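PDB 4GIB: beta-phosphoglucomutase from Clostridium difficile, which probably interconverts beta-D-glucose 1-phosphate and beta-D-glucose 6-phosphate with the help of magnesium, as a member of the HAD-like superfamily. Local coordinates for residues Y45-K50 / N102-S107; I117-E122 / S228-K233; V55-D60 / R78-G83; L108-T113 / A144-N149. All coordinates share one frame; numbering follows the deposited sequence.

Interaction 1: Y45-K50 / N102-S107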
loop_
_atom_site.group_PDB
_atom_site.type_symbol
_atom_site.label_atom_id
_atom_site.label_comp_id
_atom_site.label_asym_id
_atom_site.label_seq_id
_atom_site.Cartn_x
_atom_site.Cartn_y
_atom_site.Cartn_z
ATOM N N TYR A 45 2.992 10.430 8.567
ATOM C CA TYR A 45 2.948 10.646 10.009
ATOM C C TYR A 45 3.394 12.050 10.413
ATOM O O TYR A 45 2.806 12.644 11.292
ATOM C CB TYR A 45 3.769 9.592 10.733
ATOM C CG TYR A 45 4.098 9.972 12.142
ATOM C CD1 TYR A 45 3.146 9.871 13.157
ATOM C CD2 TYR A 45 5.358 10.443 12.472
ATOM C CE1 TYR A 45 3.451 10.240 14.461
ATOM C CE2 TYR A 45 5.672 10.803 13.782
ATOM C CZ TYR A 45 4.717 10.691 14.772
ATOM O OH TYR A 45 5.029 11.064 16.073
ATOM N N MET A 46 4.451 12.555 9.794
ATOM C CA MET A 46 4.924 13.910 10.066
ATOM C C MET A 46 3.854 14.917 9.664
ATOM O O MET A 46 3.617 15.903 10.377
ATOM C CB MET A 46 6.221 14.201 9.297
ATOM C CG MET A 46 7.439 13.511 9.871
ATOM S SD MET A 46 8.963 13.887 8.993
ATOM C CE MET A 46 8.755 12.955 7.496
ATOM N N ALA A 47 3.216 14.659 8.515
ATOM C CA ALA A 47 2.163 15.530 7.997
ATOM C C ALA A 47 0.902 15.469 8.856
ATOM O O ALA A 47 0.284 16.511 9.119
ATOM C CB ALA A 47 1.832 15.180 6.545
ATOM N N TRP A 48 0.507 14.265 9.278
ATOM C CA TRP A 48 -0.683 14.125 10.114
ATOM C C TRP A 48 -0.421 14.681 11.514
ATOM O O TRP A 48 -1.291 15.364 12.092
ATOM C CB TRP A 48 -1.182 12.670 10.205
ATOM C CG TRP A 48 -1.962 12.158 9.011
ATOM C CD1 TRP A 48 -1.690 11.046 8.275
ATOM C CD2 TRP A 48 -3.145 12.746 8.424
ATOM N NE1 TRP A 48 -2.622 10.898 7.276
ATOM C CE2 TRP A 48 -3.529 11.923 7.350
ATOM C CE3 TRP A 48 -3.913 13.885 8.711
ATOM C CZ2 TRP A 48 -4.645 12.204 6.546
ATOM C CZ3 TRP A 48 -5.021 14.165 7.917
ATOM C CH2 TRP A 48 -5.374 13.330 6.842
ATOM N N ARG A 49 0.769 14.414 12.047
ATOM C CA ARG A 49 1.117 14.897 13.373
ATOM C C ARG A 49 0.959 16.416 13.510
ATOM O O ARG A 49 0.466 16.893 14.521
ATOM C CB ARG A 49 2.537 14.497 13.723
ATOM C CG ARG A 49 2.941 14.879 15.108
ATOM C CD ARG A 49 4.319 14.385 15.402
ATOM N NE ARG A 49 5.316 14.965 14.507
ATOM C CZ ARG A 49 6.606 14.662 14.547
ATOM N NH1 ARG A 49 7.050 13.778 15.428
ATOM N NH2 ARG A 49 7.451 15.238 13.700
ATOM N N LYS A 50 1.381 17.166 12.498
ATOM C CA LYS A 50 1.282 18.637 12.519
ATOM C C LYS A 50 -0.183 19.111 12.571
ATOM O O LYS A 50 -0.524 20.010 13.329
ATOM C CB LYS A 50 2.005 19.236 11.309
ATOM C CG LYS A 50 2.040 20.753 11.273
ATOM C CD LYS A 50 2.860 21.261 10.090
ATOM C CE LYS A 50 2.790 22.779 9.997
ATOM N NZ LYS A 50 3.468 23.298 8.787
ATOM N N ASN A 102 -2.306 17.514 3.062
ATOM C CA ASN A 102 -1.841 17.020 1.762
ATOM C C ASN A 102 -0.694 17.898 1.230
ATOM O O ASN A 102 0.366 17.382 0.870
ATOM C CB ASN A 102 -2.990 16.956 0.754
ATOM C CG ASN A 102 -2.622 16.201 -0.536
ATOM O OD1 ASN A 102 -1.887 15.221 -0.516
ATOM N ND2 ASN A 102 -3.211 16.621 -1.643
ATOM N N ASN A 103 -0.900 19.214 1.194
ATOM C CA ASN A 103 0.144 20.135 0.744
ATOM C C ASN A 103 1.458 19.894 1.479
ATOM O O ASN A 103 2.525 19.888 0.883
ATOM C CB ASN A 103 -0.283 21.590 0.941
ATOM C CG ASN A 103 -1.446 21.996 0.042
ATOM O OD1 ASN A 103 -1.711 21.360 -0.982
ATOM N ND2 ASN A 103 -2.135 23.079 0.416
ATOM N N TYR A 104 1.374 19.681 2.781
ATOM C CA TYR A 104 2.572 19.442 3.562
ATOM C C TYR A 104 3.182 18.080 3.211
ATOM O O TYR A 104 4.387 17.983 3.064
ATOM C CB TYR A 104 2.296 19.608 5.065
ATOM C CG TYR A 104 3.552 19.562 5.903
ATOM C CD1 TYR A 104 4.616 20.404 5.628
ATOM C CD2 TYR A 104 3.671 18.685 6.971
ATOM C CE1 TYR A 104 5.774 20.367 6.381
ATOM C CE2 TYR A 104 4.836 18.639 7.740
ATOM C CZ TYR A 104 5.877 19.486 7.438
ATOM O OH TYR A 104 7.022 19.462 8.185
ATOM N N TYR A 105 2.348 17.055 3.022
ATOM C CA TYR A 105 2.836 15.725 2.646
ATOM C C TYR A 105 3.527 15.770 1.262
ATOM O O TYR A 105 4.631 15.229 1.087
ATOM C CB TYR A 105 1.694 14.692 2.660
ATOM C CG TYR A 105 2.107 13.339 2.127
ATOM C CD1 TYR A 105 2.928 12.496 2.875
ATOM C CD2 TYR A 105 1.682 12.898 0.865
ATOM C CE1 TYR A 105 3.342 11.260 2.372
ATOM C CE2 TYR A 105 2.066 11.664 0.370
ATOM C CZ TYR A 105 2.905 10.848 1.123
ATOM O OH TYR A 105 3.304 9.620 0.637
ATOM N N VAL A 106 2.888 16.444 0.308
ATOM C CA VAL A 106 3.406 16.576 -1.061
ATOM C C VAL A 106 4.766 17.275 -1.077
ATOM O O VAL A 106 5.636 16.969 -1.888
ATOM C CB VAL A 106 2.373 17.316 -1.949
ATOM C CG1 VAL A 106 2.999 17.847 -3.282
ATOM C CG2 VAL A 106 1.178 16.400 -2.200
ATOM N N SER A 107 4.949 18.203 -0.156
ATOM C CA SER A 107 6.193 18.916 -0.044
ATOM C C SER A 107 7.297 17.982 0.434
ATOM O O SER A 107 8.441 18.107 0.036
ATOM C CB SER A 107 6.023 20.079 0.926
ATOM O OG SER A 107 7.246 20.739 1.093
#
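Two helices of the alpha-helical cap of this HAD-like enzyme pair here in a nearly antiparallel way, 45-50 from helix 41-53 and 102-107 from helix 91-109, with their short axes 8.8 Å apart at 150°. A small residue suits the point where the backbones come nearest, and Ala47 fills it: its CB points at the partner helix and lies 3.9 Å from CB of Tyr105, while its CA is 3.6 Å from CD2 of Tyr104. The Tyr104 ring reaches across because CG stands anti to the backbone N (chi1 -172°). Its edge then runs along helix 41-53, with Met46 O in the ring plane 4.0 Å from CE2. Over one face comes Lys50, whose fully extended chain crosses the tyrosine at about a right angle. CD rides above the rim of the ring in a CH-pi contact, and NZ ends 4.5 Å from the centroid, only 13° off the normal, as a cation-pi partner. A long, flexible lysine suits this exposed border, since its methylenes and its charge both use the aromatic face. Deeper in, the Tyr105 ring stacks with His44. Trp48, predicted to bind substrate, points its CB away from 102-107, yet its indole meets Lys101 of helix 91-109 in a cation-pi contact and packs on helix 72-82 at Ser75 and Leu76.

Interaction 2: I117-E122 / S228-K233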
loop_
_atom_site.group_PDB
_atom_site.type_symbol
_atom_site.label_atom_id
_atom_site.label_comp_id
_atom_site.label_asym_id
_atom_site.label_seq_id
_atom_site.Cartn_x
_atom_site.Cartn_y
_atom_site.Cartn_z
ATOM N N ILE A 117 14.047 3.625 -3.598
ATOM C CA ILE A 117 13.371 2.392 -3.954
ATOM C C ILE A 117 13.870 1.338 -2.988
ATOM O O ILE A 117 15.080 1.158 -2.848
ATOM C CB ILE A 117 13.741 1.933 -5.370
ATOM C CG1 ILE A 117 13.277 2.954 -6.403
ATOM C CG2 ILE A 117 13.122 0.552 -5.673
ATOM C CD1 ILE A 117 13.798 2.667 -7.792
ATOM N N LEU A 118 12.967 0.625 -2.323
ATOM C CA LEU A 118 13.421 -0.384 -1.355
ATOM C C LEU A 118 14.306 -1.436 -2.035
ATOM O O LEU A 118 14.103 -1.759 -3.201
ATOM C CB LEU A 118 12.257 -0.990 -0.562
ATOM C CG LEU A 118 11.652 0.003 0.443
ATOM C CD1 LEU A 118 10.419 -0.540 1.189
ATOM C CD2 LEU A 118 12.730 0.452 1.453
ATOM N N PRO A 119 15.336 -1.921 -1.317
ATOM C CA PRO A 119 16.279 -2.920 -1.845
ATOM C C PRO A 119 15.582 -4.145 -2.429
ATOM O O PRO A 119 14.650 -4.668 -1.813
ATOM C CB PRO A 119 17.082 -3.334 -0.605
ATOM C CG PRO A 119 16.954 -2.205 0.342
ATOM C CD PRO A 119 15.644 -1.550 0.074
ATOM N N GLY A 120 16.029 -4.589 -3.609
ATOM C CA GLY A 120 15.468 -5.760 -4.281
ATOM C C GLY A 120 14.228 -5.528 -5.136
ATOM O O GLY A 120 13.862 -6.384 -5.927
ATOM N N ILE A 121 13.591 -4.370 -5.019
ATOM C CA ILE A 121 12.345 -4.107 -5.765
ATOM C C ILE A 121 12.562 -3.934 -7.261
ATOM O O ILE A 121 11.862 -4.556 -8.056
ATOM C CB ILE A 121 11.600 -2.906 -5.197
ATOM C CG1 ILE A 121 11.191 -3.196 -3.759
ATOM C CG2 ILE A 121 10.332 -2.581 -6.039
ATOM C CD1 ILE A 121 10.199 -4.370 -3.623
ATOM N N GLU A 122 13.518 -3.092 -7.656
ATOM C CA GLU A 122 13.818 -2.928 -9.084
ATOM C C GLU A 122 14.114 -4.248 -9.758
ATOM O O GLU A 122 13.632 -4.509 -10.852
ATOM C CB GLU A 122 15.019 -2.025 -9.329
ATOM C CG GLU A 122 14.716 -0.584 -9.425
ATOM C CD GLU A 122 15.904 0.186 -9.969
ATOM O OE1 GLU A 122 16.971 0.185 -9.308
ATOM O OE2 GLU A 122 15.761 0.797 -11.057
ATOM N N SER A 228 12.452 -8.913 4.656
ATOM C CA SER A 228 12.605 -7.623 4.025
ATOM C C SER A 228 12.482 -7.743 2.511
ATOM O O SER A 228 12.468 -8.862 1.964
ATOM C CB SER A 228 13.966 -7.017 4.375
ATOM O OG SER A 228 15.020 -7.758 3.804
ATOM N N THR A 229 12.410 -6.584 1.847
ATOM C CA THR A 229 12.251 -6.519 0.394
ATOM C C THR A 229 13.384 -7.243 -0.353
ATOM O O THR A 229 13.190 -7.702 -1.479
ATOM C CB THR A 229 12.094 -5.052 -0.099
ATOM O OG1 THR A 229 13.234 -4.280 0.301
ATOM C CG2 THR A 229 10.817 -4.408 0.491
ATOM N N ASN A 230 14.552 -7.364 0.281
ATOM C CA ASN A 230 15.686 -8.095 -0.311
ATOM C C ASN A 230 15.447 -9.585 -0.425
ATOM O O ASN A 230 16.176 -10.280 -1.142
ATOM C CB ASN A 230 16.958 -7.901 0.517
ATOM C CG ASN A 230 17.759 -6.704 0.094
ATOM O OD1 ASN A 230 17.735 -6.295 -1.071
ATOM N ND2 ASN A 230 18.530 -6.163 1.025
ATOM N N GLN A 231 14.449 -10.076 0.306
ATOM C CA GLN A 231 14.115 -11.491 0.308
ATOM C C GLN A 231 13.080 -11.798 -0.782
ATOM O O GLN A 231 12.772 -12.951 -1.024
ATOM C CB GLN A 231 13.542 -11.882 1.669
ATOM C CG GLN A 231 14.387 -11.458 2.882
ATOM C CD GLN A 231 15.719 -12.151 2.940
ATOM O OE1 GLN A 231 15.806 -13.353 2.717
ATOM N NE2 GLN A 231 16.770 -11.404 3.272
ATOM N N LEU A 232 12.527 -10.757 -1.409
ATOM C CA LEU A 232 11.529 -10.916 -2.472
ATOM C C LEU A 232 12.173 -11.278 -3.816
ATOM O O LEU A 232 12.238 -10.451 -4.728
ATOM C CB LEU A 232 10.708 -9.640 -2.633
ATOM C CG LEU A 232 9.786 -9.244 -1.475
ATOM C CD1 LEU A 232 9.116 -7.923 -1.797
ATOM C CD2 LEU A 232 8.759 -10.334 -1.227
ATOM N N LYS A 233 12.630 -12.522 -3.931
ATOM C CA LYS A 233 13.274 -13.003 -5.148
ATOM C C LYS A 233 12.226 -13.725 -5.986
ATOM O O LYS A 233 11.379 -14.451 -5.453
ATOM C CB LYS A 233 14.432 -13.924 -4.803
ATOM C CG LYS A 233 15.310 -13.372 -3.691
ATOM C CD LYS A 233 16.656 -14.099 -3.573
ATOM C CE LYS A 233 17.604 -13.703 -4.698
ATOM N NZ LYS A 233 17.921 -12.235 -4.699
HETATM O O HOH W 1 14.425 -8.835 -5.607
#
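The chain bends through a type II beta turn from Leu118 to Ile121 and lies against a 3-10 turn at 229-231, with the CA atoms of Gly120 and Asn230 only 4.6 Å apart. Gly120 takes a positive phi (85°), which favours glycine, and with no side chain it lies directly against the backbone of Thr229 and Asn230. Thr229 makes the direct hydrogen bond: its OG1 donates to Pro119 O at 2.6 Å, in the carbonyl plane and on a lone pair. Chi1 of 58° sets this hydroxyl between the backbone N and the carbonyl carbon, and the same rotation lays CG2 against Leu118, 3.9 Å from its CB. Threonine suits the place because one branch bonds while the other packs. The two loops belong to the Rossmann-like core: Gly120 is the N-cap of helix 121-130, and 228-233 links edge strand 224-226 to the final helix, 234-247, whose N-cap is Lys233. On the outer side the amide of Asn230 lies by the proline ring, OD1 3.1 Å from Pro119 CB. On the inner side Ile121 and Leu232 run side by side, pointing the same way, with their CD1 atoms 4.1 Å apart; Leu232 carries the apolar surface on to Val211, Val213 and Val226 of the sheet. A water donates to Leu232 O at 2.9 Å and also to Gly120 O, where the distance of 2.5 Å is short and may be imprecise, joining two backbone carbonyls that could not bond to each other.

Interaction 3: V55-D60 / R78-G83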
loop_
_atom_site.group_PDB
_atom_site.type_symbol
_atom_site.label_atom_id
_atom_site.label_comp_id
_atom_site.label_asym_id
_atom_site.label_seq_id
_atom_site.Cartn_x
_atom_site.Cartn_y
_atom_site.Cartn_z
ATOM N N VAL A 55 -5.551 20.225 16.772
ATOM C CA VAL A 55 -6.869 19.890 17.312
ATOM C C VAL A 55 -6.721 19.117 18.636
ATOM O O VAL A 55 -7.560 18.298 19.000
ATOM C CB VAL A 55 -7.760 19.142 16.271
ATOM C CG1 VAL A 55 -8.119 20.083 15.124
ATOM C CG2 VAL A 55 -7.072 17.849 15.746
ATOM N N GLY A 56 -5.639 19.415 19.353
ATOM C CA GLY A 56 -5.374 18.840 20.662
ATOM C C GLY A 56 -5.102 17.352 20.692
ATOM O O GLY A 56 -5.201 16.727 21.741
ATOM N N ILE A 57 -4.738 16.789 19.548
ATOM C CA ILE A 57 -4.477 15.372 19.446
ATOM C C ILE A 57 -3.016 15.177 19.059
ATOM O O ILE A 57 -2.535 15.770 18.098
ATOM C CB ILE A 57 -5.393 14.733 18.371
ATOM C CG1 ILE A 57 -6.866 14.966 18.713
ATOM C CG2 ILE A 57 -5.126 13.254 18.263
ATOM C CD1 ILE A 57 -7.859 14.480 17.638
ATOM N N ASP A 58 -2.290 14.382 19.828
ATOM C CA ASP A 58 -0.898 14.111 19.489
ATOM C C ASP A 58 -0.749 12.609 19.303
ATOM O O ASP A 58 -0.755 11.833 20.258
ATOM C CB ASP A 58 0.113 14.719 20.495
ATOM C CG ASP A 58 -0.057 14.209 21.909
ATOM O OD1 ASP A 58 -1.067 13.524 22.180
ATOM O OD2 ASP A 58 0.828 14.509 22.754
ATOM N N ILE A 59 -0.672 12.225 18.037
ATOM C CA ILE A 59 -0.544 10.842 17.635
ATOM C C ILE A 59 0.919 10.419 17.793
ATOM O O ILE A 59 1.827 11.264 17.773
ATOM C CB ILE A 59 -1.039 10.649 16.164
ATOM C CG1 ILE A 59 -0.160 11.411 15.162
ATOM C CG2 ILE A 59 -2.475 11.124 16.022
ATOM C CD1 ILE A 59 -0.678 11.368 13.738
ATOM N N ASP A 60 1.137 9.124 17.978
ATOM C CA ASP A 60 2.482 8.572 18.150
ATOM C C ASP A 60 2.707 7.490 17.108
ATOM O O ASP A 60 1.750 6.971 16.543
ATOM C CB ASP A 60 2.657 8.004 19.564
ATOM C CG ASP A 60 1.635 6.918 19.900
ATOM O OD1 ASP A 60 0.791 6.589 19.047
ATOM O OD2 ASP A 60 1.674 6.392 21.035
ATOM N N ARG A 78 -10.158 8.834 11.634
ATOM C CA ARG A 78 -9.577 8.024 12.693
ATOM C C ARG A 78 -8.755 8.888 13.670
ATOM O O ARG A 78 -8.753 8.645 14.868
ATOM C CB ARG A 78 -8.727 6.891 12.116
ATOM C CG ARG A 78 -9.548 5.880 11.365
ATOM C CD ARG A 78 -8.727 4.718 10.879
ATOM N NE ARG A 78 -9.530 3.868 10.016
ATOM C CZ ARG A 78 -9.133 2.704 9.516
ATOM N NH1 ARG A 78 -7.920 2.227 9.794
ATOM N NH2 ARG A 78 -9.956 2.012 8.733
ATOM N N ILE A 79 -8.065 9.901 13.164
ATOM C CA ILE A 79 -7.314 10.781 14.050
ATOM C C ILE A 79 -8.292 11.529 14.957
ATOM O O ILE A 79 -8.105 11.583 16.167
ATOM C CB ILE A 79 -6.445 11.788 13.277
ATOM C CG1 ILE A 79 -5.369 11.046 12.471
ATOM C CG2 ILE A 79 -5.772 12.750 14.245
ATOM C CD1 ILE A 79 -4.561 11.954 11.558
ATOM N N LEU A 80 -9.349 12.079 14.371
ATOM C CA LEU A 80 -10.344 12.816 15.155
ATOM C C LEU A 80 -11.039 11.906 16.160
ATOM O O LEU A 80 -11.292 12.308 17.280
ATOM C CB LEU A 80 -11.331 13.504 14.235
ATOM C CG LEU A 80 -10.649 14.488 13.301
ATOM C CD1 LEU A 80 -11.652 15.056 12.326
ATOM C CD2 LEU A 80 -9.910 15.600 14.065
ATOM N N GLU A 81 -11.342 10.685 15.729
ATOM C CA GLU A 81 -11.908 9.647 16.584
ATOM C C GLU A 81 -11.088 9.488 17.844
ATOM O O GLU A 81 -11.620 9.425 18.952
ATOM C CB GLU A 81 -11.823 8.301 15.867
ATOM C CG GLU A 81 -11.761 7.115 16.849
ATOM C CD GLU A 81 -10.689 6.099 16.462
ATOM O OE1 GLU A 81 -10.470 5.133 17.237
ATOM O OE2 GLU A 81 -10.027 6.293 15.414
ATOM N N PHE A 82 -9.776 9.406 17.657
ATOM C CA PHE A 82 -8.838 9.205 18.771
ATOM C C PHE A 82 -9.050 10.273 19.861
ATOM O O PHE A 82 -8.776 10.023 21.028
ATOM C CB PHE A 82 -7.390 9.172 18.260
ATOM C CG PHE A 82 -6.358 8.968 19.351
ATOM C CD1 PHE A 82 -6.197 7.718 19.958
ATOM C CD2 PHE A 82 -5.525 10.015 19.747
ATOM C CE1 PHE A 82 -5.255 7.525 20.955
ATOM C CE2 PHE A 82 -4.575 9.829 20.747
ATOM C CZ PHE A 82 -4.441 8.582 21.354
ATOM N N GLY A 83 -9.551 11.451 19.470
ATOM C CA GLY A 83 -9.865 12.517 20.410
ATOM C C GLY A 83 -11.368 12.747 20.575
ATOM O O GLY A 83 -11.788 13.824 21.000
#
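Ile57 presses into the end of helix 72-82 from the loop that follows helix 41-53, within the helical cap domain of the HAD-like fold. Helix 41-53 finishes in a Schellman motif with Gly56, at positive phi, as its C-prime residue, and the chain beyond it runs across 78-83. The tight part centres on the two branches of Ile57. CD1 lies 3.3 Å from Ile79 O and 3.9 Å from both Leu80 CA and Gly83 N, so it touches the backbone itself; Gly83, which has no side chain, lets the methyl come this near. CG2, anti to the backbone N, lies 4.1 Å from Ile79 CG2. To one side Ile59 adds its own CG2 against that same methyl of Ile79, the two side chains crossing at a slant, and to the other Val55 CG2 meets Leu80 CD2 at 4.0 Å, nearly at right angles. Branched aliphatic residues fit well here, as each offers methyls to more than one neighbour. Behind them Ile59 and Ile79 both rest on Trp48, while Val55 and Leu80 reach Met97 and Lys94 of helix 91-109. The solvent side is looser: Asp58 is exposed, turns its CB away from the helix and touches it through its carbonyl oxygen alone, while the Phe82 ring, also exposed, lies beside Phe63. Even here one contact is close: Phe82 and Ile57 slide past each other in opposite directions, and Ile57 CG2 sits in the plane of the phenyl ring at its edge, 3.6 Å from CD2.

Interaction 4: L108-T113 / A144-N149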
loop_
_atom_site.group_PDB
_atom_site.type_symbol
_atom_site.label_atom_id
_atom_site.label_comp_id
_atom_site.label_asym_id
_atom_site.label_seq_id
_atom_site.Cartn_x
_atom_site.Cartn_y
_atom_site.Cartn_z
ATOM N N LEU A 108 6.956 17.050 1.305
ATOM C CA LEU A 108 7.949 16.092 1.811
ATOM C C LEU A 108 8.320 15.073 0.761
ATOM O O LEU A 108 9.493 14.831 0.542
ATOM C CB LEU A 108 7.440 15.384 3.064
ATOM C CG LEU A 108 7.191 16.295 4.276
ATOM C CD1 LEU A 108 6.563 15.499 5.394
ATOM C CD2 LEU A 108 8.484 16.964 4.738
ATOM N N ILE A 109 7.335 14.492 0.080
ATOM C CA ILE A 109 7.636 13.440 -0.919
ATOM C C ILE A 109 8.250 13.949 -2.210
ATOM O O ILE A 109 8.787 13.161 -2.985
ATOM C CB ILE A 109 6.422 12.552 -1.260
ATOM C CG1 ILE A 109 5.268 13.385 -1.818
ATOM C CG2 ILE A 109 6.001 11.758 -0.027
ATOM C CD1 ILE A 109 4.088 12.563 -2.235
ATOM N N ASP A 110 8.178 15.249 -2.456
ATOM C CA ASP A 110 8.795 15.788 -3.646
ATOM C C ASP A 110 10.335 15.665 -3.610
ATOM O O ASP A 110 10.984 15.871 -4.626
ATOM C CB ASP A 110 8.290 17.204 -3.947
ATOM C CG ASP A 110 6.839 17.204 -4.527
ATOM O OD1 ASP A 110 6.126 16.166 -4.420
ATOM O OD2 ASP A 110 6.412 18.241 -5.090
ATOM N N GLU A 111 10.899 15.257 -2.466
ATOM C CA GLU A 111 12.351 15.028 -2.355
ATOM C C GLU A 111 12.746 13.548 -2.540
ATOM O O GLU A 111 13.904 13.184 -2.363
ATOM C CB GLU A 111 12.884 15.542 -1.011
ATOM C CG GLU A 111 12.549 17.008 -0.745
ATOM C CD GLU A 111 12.917 17.911 -1.911
ATOM O OE1 GLU A 111 13.961 17.672 -2.546
ATOM O OE2 GLU A 111 12.163 18.863 -2.185
ATOM N N ILE A 112 11.792 12.698 -2.876
ATOM C CA ILE A 112 12.085 11.284 -3.116
ATOM C C ILE A 112 12.756 11.122 -4.495
ATOM O O ILE A 112 12.432 11.855 -5.433
ATOM C CB ILE A 112 10.788 10.432 -3.012
ATOM C CG1 ILE A 112 10.194 10.546 -1.591
ATOM C CG2 ILE A 112 11.071 8.994 -3.323
ATOM C CD1 ILE A 112 8.841 9.829 -1.401
ATOM N N THR A 113 13.724 10.202 -4.594
ATOM C CA THR A 113 14.432 9.905 -5.848
ATOM C C THR A 113 14.497 8.383 -6.049
ATOM O O THR A 113 13.878 7.630 -5.306
ATOM C CB THR A 113 15.896 10.431 -5.828
ATOM O OG1 THR A 113 16.646 9.726 -4.825
ATOM C CG2 THR A 113 15.948 11.946 -5.581
ATOM N N ALA A 144 0.041 8.296 -5.182
ATOM C CA ALA A 144 0.870 7.174 -5.594
ATOM C C ALA A 144 1.602 7.438 -6.911
ATOM O O ALA A 144 2.783 7.105 -7.041
ATOM C CB ALA A 144 0.039 5.904 -5.670
ATOM N N ILE A 145 0.896 8.036 -7.871
ATOM C CA ILE A 145 1.458 8.361 -9.187
ATOM C C ILE A 145 2.654 9.318 -9.018
ATOM O O ILE A 145 3.754 9.052 -9.514
ATOM C CB ILE A 145 0.378 8.957 -10.138
ATOM C CG1 ILE A 145 -0.700 7.903 -10.442
ATOM C CG2 ILE A 145 1.003 9.444 -11.486
ATOM C CD1 ILE A 145 -1.746 8.350 -11.454
ATOM N N ASN A 146 2.441 10.403 -8.282
ATOM C CA ASN A 146 3.510 11.359 -8.002
ATOM C C ASN A 146 4.745 10.639 -7.421
ATOM O O ASN A 146 5.876 10.890 -7.829
ATOM C CB ASN A 146 3.006 12.456 -7.038
ATOM C CG ASN A 146 3.999 13.626 -6.884
ATOM O OD1 ASN A 146 4.809 13.888 -7.773
ATOM N ND2 ASN A 146 3.915 14.338 -5.760
ATOM N N VAL A 147 4.525 9.714 -6.495
ATOM C CA VAL A 147 5.641 9.006 -5.870
ATOM C C VAL A 147 6.399 8.100 -6.855
ATOM O O VAL A 147 7.630 8.118 -6.888
ATOM C CB VAL A 147 5.183 8.185 -4.662
ATOM C CG1 VAL A 147 6.364 7.392 -4.082
ATOM C CG2 VAL A 147 4.564 9.091 -3.613
ATOM N N LEU A 148 5.675 7.309 -7.645
ATOM C CA LEU A 148 6.322 6.447 -8.652
ATOM C C LEU A 148 7.141 7.242 -9.667
ATOM O O LEU A 148 8.178 6.758 -10.140
ATOM C CB LEU A 148 5.306 5.602 -9.414
ATOM C CG LEU A 148 4.509 4.589 -8.608
ATOM C CD1 LEU A 148 3.574 3.845 -9.536
ATOM C CD2 LEU A 148 5.424 3.649 -7.860
ATOM N N ASN A 149 6.671 8.432 -10.031
ATOM C CA ASN A 149 7.413 9.267 -10.983
ATOM C C ASN A 149 8.730 9.788 -10.384
ATOM O O ASN A 149 9.730 9.857 -11.076
ATOM C CB ASN A 149 6.538 10.383 -11.560
ATOM C CG ASN A 149 5.617 9.872 -12.693
ATOM O OD1 ASN A 149 4.407 9.764 -12.518
ATOM N ND2 ASN A 149 6.211 9.514 -13.840
#
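Asn146 and Asp110 make the polar link between the turn at 109-112 and the first turn of helix 144-151. Asn146 ND2 donates to Asp110 OD1 at 3.2 Å with an N-H...O angle of 150°, meeting the carboxylate on its syn side but 18° out of its plane. The amide and carboxylate planes stand almost perpendicular. CG of Asn146 is anti to its own backbone N (chi1 -170°), which sends the amide outward from its helix toward the acid. An asparagine suits this margin, where it can give an N-H to a negatively charged oxygen without adding a charge of its own.

The apolar contacts lie beside this bond and gather on Val147. Ile109 crosses it at about a right angle, bringing CD1 to 3.8 Å from Val147 CG2 and to 4.0 Å from Asn146 ND2, so that one methyl borders both the aliphatic and the polar part. Ile112 adds a longer contact from CD1 to Val147 CG1, at 4.4 Å. Between the two isoleucines the backbone folds through a type I beta turn, from Ile109 to Ile112, which brings both toward the same valine. Val147 also packs on Leu33, next to the predicted nucleophile Asp32, and Ile109 and Ile112 both touch Tyr43, so the arrangement is a junction of the helical cap with the Rossmann-like core of a HAD phosphomutase.

From the N terminus, helix 41-53 enters interaction 1 and the loop after it enters interaction 3, which closes first, at the end of helix 72-82. Interaction 1 closes later, on helix 91-109, so the short loop of interaction 3 lies within its longer one; the two touch along helix 41-53. Interaction 4 opens further along helix 91-109, touching interaction 1 through Met46 and Leu108, and closes on helix 144-151. Interaction 2 opens before that closure and ends near helix 234-247, so it crosses interaction 4. Interactions 1 and 3 tie cap helices together, interaction 4 joins cap to core, and interaction 2 fastens two core loops.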